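Local coordinates for protein decapping nuclease RAI1 (Candida albicans, PDB 5BUD) that hydrolyses NAD caps and other 5'-end structures of RNAs with the aid of divalent metal ions, and binds and stimulates the exoribonuclease RAT1, at residues G32-D37 with L75-S80; K135-L140 with S348-Y353. All blocks are in the same frame, centred on the assembly; numbering follows the deposited sequence.

In the fold
Contact 1 (32-37 with 75-80) and contact 2 (135-140 with 348-353) lie in series along the chain, with centres about 20 Å apart, both within the PD-(D/E)XK nuclease fold. Both involve an N-terminal helix end, that of 78-92 in contact 1 and that of 138-155 in contact 2. They touch through packing: Phe78 CD2 lies 3.7 Å from Lys135 CB, and Leu75 CD1 3.8 Å from Asp138 CG. Contact 1 is closer to the active site, the Tyr34 side chain being about 13 Å from a bound manganese ion and about 9 Å from the side chain of Glu224, a manganese ligand. Contact 2 lies away from the metal and substrate sites, its nearest atom about 12 Å from the bound RNA.

Contact 1 (G32-D37 with L75-S80); sequences GKYVYD and LADFNS
Ser80 presses its side chain onto one face of the Tyr34 ring, the central feature of this contact. Ser80 CB sits 3.5 Å from the Tyr34 ring centroid and only 12° off the ring normal, a CH-pi contact. The hydroxyl lies over the same face, with Ser80 OG 3.3 Å from Tyr34 CE1. A chi1 of 65°, which sets Ser80 OG between the backbone N and the carbonyl carbon, swings it over the ring that CB already faces.

Asp77, at the N-cap position of helix 78-92, meets the far part of this ring obliquely. Its carboxylate plane is turned 53° from the ring plane, and Asp77 OD2 approaches Tyr34 CE2 to 3.2 Å, while Asp77 CB is 3.5 Å from Tyr34 OH. With CG anti to the backbone N, the carboxylate extends toward both the tyrosine and the serine. Asp77 OD2 and Ser80 OG are 2.9 Å apart, a possible hydrogen bond within the first turn, although the serine proton has another acceptor within reach.

Tyr36 reaches Ser80 with the end of its ring instead of a face. Tyr36 OH is 3.3 Å from Ser80 CB, and Ser80 O lies at the ring edge, near its plane, 3.5 Å from Tyr36 CE2. Ser80 CB thus meets the face of one tyrosine and, roughly at right angles to it, the hydroxyl of the other.

The two tyrosines join the short strand 34-35 and the residue just after it to the start of helix 78-92. Strand 34-35 pairs antiparallel with strand 21-28, whose Tyr26 touches Tyr34, Tyr36 and Ser80. Farther along the helix, Lys83, Ala84 and Lys87 pack against Tyr36, while Phe78 makes an edge-to-face contact with Phe103 of strand 100-103.

Contact 2 (K135-L140 with S348-Y353); sequences KSDDEL and SYRLKY
Asp137 and Arg350 form the salt bridge of this small contact, which buries 86 Å² in all. Arg350 NH2 donates to Asp137 OD2 at 3.3 Å, a weak hydrogen bond with an angle of 148° at the proton. The acceptor lies at the guanidinium edge, near its plane, but the carboxylate is turned 56° from that plane, so the two groups do not form a flat, two-pronged pair. A bend at chi3 (138°) helps bring the arginine end to the aspartate.

Asp137 also caps helix 138-155: Leu140 N donates to Asp137 OD1 at 3.0 Å, meeting it from above the carboxylate plane. One carboxylate oxygen thus serves the helix start and the other the arginine, an arrangement that could favour the charged aspartate. Leu140 contributes a smaller share of the buried surface and faces Lys352 instead, with Leu140 CD1 4.8 Å from Lys352 NZ, a loose approach.

Strand 121-128 pairs antiparallel with both 131-136 and 349-354; its Tyr124 touches Asp137, and its Asp122 makes a salt bridge with Lys352. The salt bridge from Asp137 to Arg350 thus spans the intervening strand. At its centre is an N-cap: an aspartate at a strand-to-helix junction accepts from the backbone N three residues on, here within the PD-(D/E)XK nuclease fold of the DXO/Dom3Z family.

Contact 1 (G32-D37 with L75-S80)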
loop_
_atom_site.group_PDB
_atom_site.type_symbol
_atom_site.label_atom_id
_atom_site.label_comp_id
_atom_site.label_asym_id
_atom_site.label_seq_id
_atom_site.Cartn_x
_atom_site.Cartn_y
_atom_site.Cartn_z
ATOM N N GLY A 32 -3.948 13.899 -12.357
ATOM C CA GLY A 32 -2.685 13.474 -11.778
ATOM C C GLY A 32 -1.990 14.532 -10.936
ATOM O O GLY A 32 -0.848 14.360 -10.565
ATOM N N LYS A 33 -2.688 15.606 -10.600
ATOM C CA LYS A 33 -2.107 16.672 -9.798
ATOM C C LYS A 33 -2.547 16.504 -8.358
ATOM O O LYS A 33 -3.709 16.190 -8.102
ATOM C CB LYS A 33 -2.563 18.046 -10.293
ATOM C CG LYS A 33 -2.761 18.183 -11.807
ATOM C CD LYS A 33 -1.488 18.023 -12.641
ATOM C CE LYS A 33 -1.634 18.702 -14.007
ATOM N NZ LYS A 33 -0.427 18.601 -14.874
ATOM N N TYR A 34 -1.634 16.758 -7.421
ATOM C CA TYR A 34 -1.930 16.601 -5.998
ATOM C C TYR A 34 -2.684 17.788 -5.420
ATOM O O TYR A 34 -2.532 18.932 -5.873
ATOM C CB TYR A 34 -0.639 16.332 -5.216
ATOM C CG TYR A 34 -0.074 14.994 -5.585
ATOM C CD1 TYR A 34 -0.427 13.855 -4.871
ATOM C CD2 TYR A 34 0.753 14.844 -6.691
ATOM C CE1 TYR A 34 0.055 12.613 -5.230
ATOM C CE2 TYR A 34 1.243 13.609 -7.057
ATOM C CZ TYR A 34 0.892 12.494 -6.322
ATOM O OH TYR A 34 1.358 11.251 -6.666
ATOM N N VAL A 35 -3.493 17.494 -4.409
ATOM C CA VAL A 35 -4.423 18.426 -3.808
ATOM C C VAL A 35 -4.216 18.383 -2.304
ATOM O O VAL A 35 -4.214 17.306 -1.729
ATOM C CB VAL A 35 -5.864 17.971 -4.086
ATOM C CG1 VAL A 35 -6.854 18.803 -3.284
ATOM C CG2 VAL A 35 -6.155 18.004 -5.583
ATOM N N TYR A 36 -4.056 19.534 -1.655
ATOM C CA TYR A 36 -3.668 19.544 -0.236
ATOM C C TYR A 36 -4.706 20.176 0.690
ATOM O O TYR A 36 -4.702 19.918 1.900
ATOM C CB TYR A 36 -2.283 20.195 -0.053
ATOM C CG TYR A 36 -1.222 19.622 -0.974
ATOM C CD1 TYR A 36 -0.937 20.212 -2.211
ATOM C CD2 TYR A 36 -0.486 18.501 -0.603
ATOM C CE1 TYR A 36 0.039 19.675 -3.050
ATOM C CE2 TYR A 36 0.464 17.957 -1.433
ATOM C CZ TYR A 36 0.733 18.531 -2.654
ATOM O OH TYR A 36 1.705 17.949 -3.455
ATOM N N ASP A 37 -5.614 20.959 0.120
ATOM C CA ASP A 37 -6.699 21.595 0.879
ATOM C C ASP A 37 -7.990 20.800 0.678
ATOM O O ASP A 37 -8.243 20.262 -0.402
ATOM C CB ASP A 37 -6.891 23.034 0.389
ATOM C CG ASP A 37 -5.656 23.889 0.590
ATOM O OD1 ASP A 37 -5.378 24.289 1.740
ATOM O OD2 ASP A 37 -4.956 24.148 -0.406
ATOM N N LEU A 75 4.466 6.148 -9.773
ATOM C CA LEU A 75 5.349 5.694 -8.704
ATOM C C LEU A 75 4.995 6.486 -7.449
ATOM O O LEU A 75 4.463 7.599 -7.542
ATOM C CB LEU A 75 6.807 5.908 -9.128
ATOM C CG LEU A 75 7.190 5.168 -10.428
ATOM C CD1 LEU A 75 8.628 5.458 -10.829
ATOM C CD2 LEU A 75 6.951 3.666 -10.294
ATOM N N ALA A 76 5.263 5.936 -6.272
ATOM C CA ALA A 76 5.105 6.711 -5.054
ATOM C C ALA A 76 5.941 8.008 -5.161
ATOM O O ALA A 76 7.111 7.987 -5.545
ATOM C CB ALA A 76 5.502 5.914 -3.834
ATOM N N ASP A 77 5.307 9.117 -4.797
ATOM C CA ASP A 77 5.830 10.450 -5.057
ATOM C C ASP A 77 6.265 11.140 -3.782
ATOM O O ASP A 77 5.461 11.710 -3.077
ATOM C CB ASP A 77 4.754 11.270 -5.746
ATOM C CG ASP A 77 5.251 12.633 -6.167
ATOM O OD1 ASP A 77 6.461 12.815 -6.223
ATOM O OD2 ASP A 77 4.431 13.511 -6.433
ATOM N N PHE A 78 7.549 11.095 -3.470
ATOM C CA PHE A 78 8.003 11.782 -2.261
ATOM C C PHE A 78 7.857 13.292 -2.281
ATOM O O PHE A 78 7.616 13.910 -1.226
ATOM C CB PHE A 78 9.424 11.365 -1.863
ATOM C CG PHE A 78 9.485 10.620 -0.560
ATOM C CD1 PHE A 78 9.350 11.297 0.635
ATOM C CD2 PHE A 78 9.664 9.262 -0.524
ATOM C CE1 PHE A 78 9.388 10.626 1.849
ATOM C CE2 PHE A 78 9.727 8.585 0.686
ATOM C CZ PHE A 78 9.580 9.267 1.864
ATOM N N ASN A 79 8.027 13.907 -3.449
ATOM C CA ASN A 79 7.815 15.371 -3.577
ATOM C C ASN A 79 6.502 15.783 -2.972
ATOM O O ASN A 79 6.454 16.647 -2.090
ATOM C CB ASN A 79 7.843 15.802 -5.041
ATOM C CG ASN A 79 7.894 17.306 -5.207
ATOM O OD1 ASN A 79 6.865 17.984 -5.157
ATOM N ND2 ASN A 79 9.097 17.844 -5.419
ATOM N N SER A 80 5.424 15.162 -3.437
ATOM C CA SER A 80 4.087 15.522 -2.984
ATOM C C SER A 80 3.868 15.162 -1.524
ATOM O O SER A 80 3.252 15.925 -0.794
ATOM C CB SER A 80 2.994 14.942 -3.897
ATOM O OG SER A 80 2.953 13.523 -3.881
#

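Contact 2 (K135-L140 with S348-Y353)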
loop_
_atom_site.group_PDB
_atom_site.type_symbol
_atom_site.label_atom_id
_atom_site.label_comp_id
_atom_site.label_asym_id
_atom_site.label_seq_id
_atom_site.Cartn_x
_atom_site.Cartn_y
_atom_site.Cartn_z
ATOM N N LYS A 135 12.386 5.180 0.515
ATOM C CA LYS A 135 11.679 5.086 -0.728
ATOM C C LYS A 135 12.218 3.937 -1.522
ATOM O O LYS A 135 13.295 3.382 -1.233
ATOM C CB LYS A 135 11.783 6.388 -1.573
ATOM C CG LYS A 135 13.028 6.497 -2.428
ATOM C CD LYS A 135 13.108 7.813 -3.205
ATOM C CE LYS A 135 12.119 7.895 -4.343
ATOM N NZ LYS A 135 12.595 7.112 -5.489
ATOM N N SER A 136 11.440 3.555 -2.514
ATOM C CA SER A 136 11.806 2.446 -3.350
ATOM C C SER A 136 12.773 2.915 -4.415
ATOM O O SER A 136 12.773 4.099 -4.817
ATOM C CB SER A 136 10.549 1.859 -4.017
ATOM O OG SER A 136 10.901 0.687 -4.752
ATOM N N ASP A 137 13.572 1.975 -4.887
ATOM C CA ASP A 137 14.389 2.192 -6.050
ATOM C C ASP A 137 13.500 2.154 -7.282
ATOM O O ASP A 137 13.197 1.083 -7.834
ATOM C CB ASP A 137 15.516 1.163 -6.083
ATOM C CG ASP A 137 16.481 1.375 -7.238
ATOM O OD1 ASP A 137 16.123 1.942 -8.300
ATOM O OD2 ASP A 137 17.612 0.939 -7.070
ATOM N N ASP A 138 13.109 3.344 -7.720
ATOM C CA ASP A 138 12.232 3.514 -8.875
ATOM C C ASP A 138 12.757 2.881 -10.153
ATOM O O ASP A 138 12.000 2.218 -10.861
ATOM C CB ASP A 138 11.951 4.994 -9.115
ATOM C CG ASP A 138 11.108 5.597 -8.018
ATOM O OD1 ASP A 138 10.365 4.823 -7.358
ATOM O OD2 ASP A 138 11.196 6.840 -7.822
ATOM N N GLU A 139 14.044 3.052 -10.438
ATOM C CA GLU A 139 14.594 2.532 -11.689
ATOM C C GLU A 139 14.570 1.006 -11.709
ATOM O O GLU A 139 14.114 0.411 -12.693
ATOM C CB GLU A 139 15.995 3.096 -11.959
ATOM C CG GLU A 139 15.944 4.571 -12.331
ATOM C CD GLU A 139 17.309 5.239 -12.398
ATOM O OE1 GLU A 139 18.342 4.526 -12.463
ATOM O OE2 GLU A 139 17.345 6.490 -12.399
ATOM N N LEU A 140 15.010 0.367 -10.626
ATOM C CA LEU A 140 14.931 -1.086 -10.545
ATOM C C LEU A 140 13.488 -1.610 -10.653
ATOM O O LEU A 140 13.237 -2.585 -11.355
ATOM C CB LEU A 140 15.594 -1.643 -9.273
ATOM C CG LEU A 140 17.099 -1.904 -9.316
ATOM C CD1 LEU A 140 17.518 -2.674 -8.074
ATOM C CD2 LEU A 140 17.523 -2.642 -10.591
ATOM N N SER A 348 23.754 8.103 2.275
ATOM C CA SER A 348 22.498 7.376 2.085
ATOM C C SER A 348 22.840 5.902 1.903
ATOM O O SER A 348 24.019 5.547 1.646
ATOM C CB SER A 348 21.828 7.868 0.823
ATOM O OG SER A 348 21.528 9.237 0.890
ATOM N N TYR A 349 21.806 5.060 1.984
ATOM C CA TYR A 349 21.953 3.607 1.951
ATOM C C TYR A 349 20.947 2.894 1.030
ATOM O O TYR A 349 19.807 3.334 0.870
ATOM C CB TYR A 349 21.796 3.031 3.358
ATOM C CG TYR A 349 22.648 3.757 4.352
ATOM C CD1 TYR A 349 23.918 3.283 4.709
ATOM C CD2 TYR A 349 22.202 4.933 4.913
ATOM C CE1 TYR A 349 24.707 3.984 5.618
ATOM C CE2 TYR A 349 22.980 5.638 5.812
ATOM C CZ TYR A 349 24.224 5.166 6.166
ATOM O OH TYR A 349 24.947 5.898 7.083
ATOM N N ARG A 350 21.397 1.773 0.476
ATOM C CA ARG A 350 20.550 0.814 -0.199
ATOM C C ARG A 350 20.166 -0.213 0.830
ATOM O O ARG A 350 21.026 -0.753 1.504
ATOM C CB ARG A 350 21.315 0.061 -1.276
ATOM C CG ARG A 350 21.579 0.828 -2.546
ATOM C CD ARG A 350 21.858 -0.142 -3.684
ATOM N NE ARG A 350 21.175 0.309 -4.878
ATOM C CZ ARG A 350 21.525 1.381 -5.586
ATOM N NH1 ARG A 350 22.575 2.135 -5.238
ATOM N NH2 ARG A 350 20.807 1.709 -6.649
ATOM N N LEU A 351 18.873 -0.480 0.953
ATOM C CA LEU A 351 18.381 -1.583 1.753
ATOM C C LEU A 351 17.857 -2.599 0.743
ATOM O O LEU A 351 16.989 -2.280 -0.052
ATOM C CB LEU A 351 17.253 -1.117 2.675
ATOM C CG LEU A 351 16.505 -2.136 3.532
ATOM C CD1 LEU A 351 17.432 -2.949 4.399
ATOM C CD2 LEU A 351 15.483 -1.422 4.404
ATOM N N LYS A 352 18.401 -3.807 0.763
ATOM C CA LYS A 352 18.128 -4.769 -0.296
ATOM C C LYS A 352 17.818 -6.142 0.292
ATOM O O LYS A 352 18.577 -6.648 1.111
ATOM C CB LYS A 352 19.344 -4.855 -1.239
ATOM C CG LYS A 352 19.310 -5.993 -2.266
ATOM C CD LYS A 352 20.595 -6.030 -3.086
ATOM C CE LYS A 352 20.424 -6.802 -4.383
ATOM N NZ LYS A 352 19.793 -5.991 -5.461
ATOM N N TYR A 353 16.697 -6.725 -0.126
ATOM C CA TYR A 353 16.462 -8.152 0.055
ATOM C C TYR A 353 16.769 -8.836 -1.274
ATOM O O TYR A 353 16.155 -8.508 -2.299
ATOM C CB TYR A 353 15.031 -8.452 0.467
ATOM C CG TYR A 353 14.747 -9.912 0.427
ATOM C CD1 TYR A 353 15.456 -10.795 1.236
ATOM C CD2 TYR A 353 13.795 -10.430 -0.430
ATOM C CE1 TYR A 353 15.215 -12.161 1.189
ATOM C CE2 TYR A 353 13.547 -11.788 -0.481
ATOM C CZ TYR A 353 14.260 -12.651 0.334
ATOM O OH TYR A 353 14.024 -13.999 0.268
#